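Local structure of flap endonuclease 1 (Desulfurococcus amylolyticus, 3ORY) at residues D63-T69 against E325-S329. The protein probably cleaves the 5' flaps of branched DNA as a structure-specific nuclease of the XPG/FEN1 family. Residues are numbered along the deposited sequence; the frame is centred on the assembly and turned at random.
Sequences DNNGRIT and EHDFS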
loop_
_atom_site.group_PDB
_atom_site.type_symbol
_atom_site.label_atom_id
_atom_site.label_comp_id
_atom_site.label_asym_id
_atom_site.label_seq_id
_atom_site.Cartn_x
_atom_site.Cartn_y
_atom_site.Cartn_z
ATOM N N ASP A 63 -10.988 15.567 -12.905
ATOM C CA ASP A 63 -11.159 15.871 -14.317
ATOM C C ASP A 63 -12.316 16.862 -14.510
ATOM O O ASP A 63 -12.901 17.330 -13.529
ATOM C CB ASP A 63 -11.321 14.591 -15.155
ATOM C CG ASP A 63 -12.617 13.830 -14.865
ATOM O OD1 ASP A 63 -13.588 14.420 -14.350
ATOM O OD2 ASP A 63 -12.661 12.623 -15.180
ATOM N N ASN A 64 -12.638 17.176 -15.764
ATOM C CA ASN A 64 -13.693 18.144 -16.081
ATOM C C ASN A 64 -15.113 17.625 -15.856
ATOM O O ASN A 64 -16.078 18.392 -15.931
ATOM C CB ASN A 64 -13.544 18.652 -17.519
ATOM C CG ASN A 64 -12.319 19.535 -17.706
ATOM O OD1 ASN A 64 -11.786 20.100 -16.751
ATOM N ND2 ASN A 64 -11.871 19.657 -18.945
ATOM N N ASN A 65 -15.235 16.323 -15.611
ATOM C CA ASN A 65 -16.508 15.704 -15.263
ATOM C C ASN A 65 -16.664 15.585 -13.745
ATOM O O ASN A 65 -17.550 14.888 -13.257
ATOM C CB ASN A 65 -16.634 14.324 -15.930
ATOM C CG ASN A 65 -17.178 14.398 -17.359
ATOM O OD1 ASN A 65 -18.087 15.175 -17.656
ATOM N ND2 ASN A 65 -16.631 13.567 -18.242
ATOM N N GLY A 66 -15.789 16.271 -13.008
ATOM C CA GLY A 66 -15.772 16.234 -11.547
ATOM C C GLY A 66 -15.240 14.960 -10.893
ATOM O O GLY A 66 -15.318 14.822 -9.674
ATOM N N ARG A 67 -14.699 14.033 -11.679
ATOM C CA ARG A 67 -14.216 12.751 -11.135
ATOM C C ARG A 67 -12.777 12.828 -10.596
ATOM O O ARG A 67 -11.910 13.473 -11.200
ATOM C CB ARG A 67 -14.315 11.646 -12.186
ATOM C CG ARG A 67 -15.733 11.397 -12.688
ATOM C CD ARG A 67 -15.743 10.459 -13.886
ATOM N NE ARG A 67 -14.951 10.993 -14.996
ATOM C CZ ARG A 67 -15.029 10.559 -16.249
ATOM N NH1 ARG A 67 -15.870 9.582 -16.567
ATOM N NH2 ARG A 67 -14.275 11.110 -17.192
ATOM N N ILE A 68 -12.536 12.161 -9.467
ATOM C CA ILE A 68 -11.195 12.094 -8.864
ATOM C C ILE A 68 -10.218 11.385 -9.810
ATOM O O ILE A 68 -10.550 10.362 -10.393
ATOM C CB ILE A 68 -11.226 11.433 -7.461
ATOM C CG1 ILE A 68 -12.075 12.286 -6.505
ATOM C CG2 ILE A 68 -9.793 11.231 -6.892
ATOM C CD1 ILE A 68 -12.340 11.648 -5.120
ATOM N N THR A 69 -9.028 11.962 -9.994
ATOM C CA THR A 69 -8.034 11.366 -10.894
ATOM C C THR A 69 -6.693 11.123 -10.210
ATOM O O THR A 69 -5.760 10.631 -10.842
ATOM C CB THR A 69 -7.800 12.237 -12.143
ATOM O OG1 THR A 69 -7.460 13.549 -11.716
ATOM C CG2 THR A 69 -9.053 12.296 -13.022
ATOM N N GLU A 325 -9.948 11.298 -21.759
ATOM C CA GLU A 325 -10.983 10.872 -20.823
ATOM C C GLU A 325 -10.890 11.548 -19.455
ATOM O O GLU A 325 -11.907 11.672 -18.759
ATOM C CB GLU A 325 -10.946 9.356 -20.657
ATOM C CG GLU A 325 -11.471 8.593 -21.877
ATOM C CD GLU A 325 -11.197 7.088 -21.824
ATOM O OE1 GLU A 325 -11.101 6.508 -20.717
ATOM O OE2 GLU A 325 -11.072 6.485 -22.912
ATOM N N HIS A 326 -9.688 11.974 -19.062
ATOM C CA HIS A 326 -9.486 12.493 -17.705
ATOM C C HIS A 326 -8.801 13.863 -17.610
ATOM O O HIS A 326 -8.406 14.308 -16.521
ATOM C CB HIS A 326 -8.799 11.439 -16.824
ATOM C CG HIS A 326 -9.641 10.220 -16.594
ATOM N ND1 HIS A 326 -10.763 10.235 -15.796
ATOM C CD2 HIS A 326 -9.536 8.957 -17.073
ATOM C CE1 HIS A 326 -11.310 9.031 -15.784
ATOM N NE2 HIS A 326 -10.586 8.237 -16.552
ATOM N N ASP A 327 -8.663 14.517 -18.761
ATOM C CA ASP A 327 -8.268 15.930 -18.844
ATOM C C ASP A 327 -6.886 16.264 -18.279
ATOM O O ASP A 327 -6.648 17.399 -17.859
ATOM C CB ASP A 327 -9.356 16.823 -18.226
ATOM C CG ASP A 327 -10.712 16.584 -18.852
ATOM O OD1 ASP A 327 -10.868 16.912 -20.044
ATOM O OD2 ASP A 327 -11.618 16.051 -18.165
ATOM N N PHE A 328 -5.980 15.284 -18.278
ATOM C CA PHE A 328 -4.575 15.520 -17.926
ATOM C C PHE A 328 -3.953 16.412 -18.993
ATOM O O PHE A 328 -4.415 16.437 -20.138
ATOM C CB PHE A 328 -3.795 14.208 -17.892
ATOM C CG PHE A 328 -3.949 13.420 -16.623
ATOM C CD1 PHE A 328 -2.831 13.107 -15.858
ATOM C CD2 PHE A 328 -5.201 12.958 -16.202
ATOM C CE1 PHE A 328 -2.949 12.361 -14.684
ATOM C CE2 PHE A 328 -5.335 12.209 -15.025
ATOM C CZ PHE A 328 -4.204 11.912 -14.266
ATOM N N SER A 329 -2.893 17.124 -18.630
ATOM C CA SER A 329 -2.203 17.993 -19.580
ATOM C C SER A 329 -1.503 17.195 -20.683
ATOM O O SER A 329 -0.687 16.318 -20.395
ATOM C CB SER A 329 -1.176 18.869 -18.860
ATOM O OG SER A 329 -0.136 19.226 -19.757
#
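Asp63 and His326 bring the two loops together, their CA atoms 5.1 Å apart, where a type I turn from Asp63 to Gly66 meets the link between helices 315-325 and 330-347. The Asp63 carboxylate joins the turn to this link. Its OD1 accepts Asn65 N, which makes an Asx turn, and Arg67 N from the opposite face of the carboxylate. Asp63 OD2 takes Arg67 NE on its syn lone pair at 2.8 Å, with NH2 of the same side-on guanidinium coming in above the plane. The anti lone pair of Asp63 OD2 is left for His326 ND1, 3.1 Å away, with imidazole and carboxylate only 14° from coplanar. His326 CE1 also lies above one face of the Arg67 guanidinium and Asn65 ND2 above the opposite face, both toward its rim. A second bond crosses at Asn64, whose backbone N gives a fairly straight 2.8 Å bond (165°) to Asp327 OD2, approaching from above that carboxylate. A chi1 of 54° sets Thr69 CG2 anti to the carbonyl carbon, and it packs obliquely against the imidazole, 3.9 Å from His326 ND1; Thr69 CB lies 3.8 Å from Phe328 CE2. Beyond them, His326 rests on Leu72 and Phe328 on Ser73 of helix 70-84. An alanine in place of Asp63 would probably leave the Arg67 guanidinium without its salt-bridge mate, His326 ND1 without its acceptor and the turn without its side-chain brace. With five N-H groups converging on its two oxygens, the buried Asp63 is likely to stay ionised, balanced by Arg67, while the bonds from His326 and Asn64 hold the turn to the C-terminal helical pair.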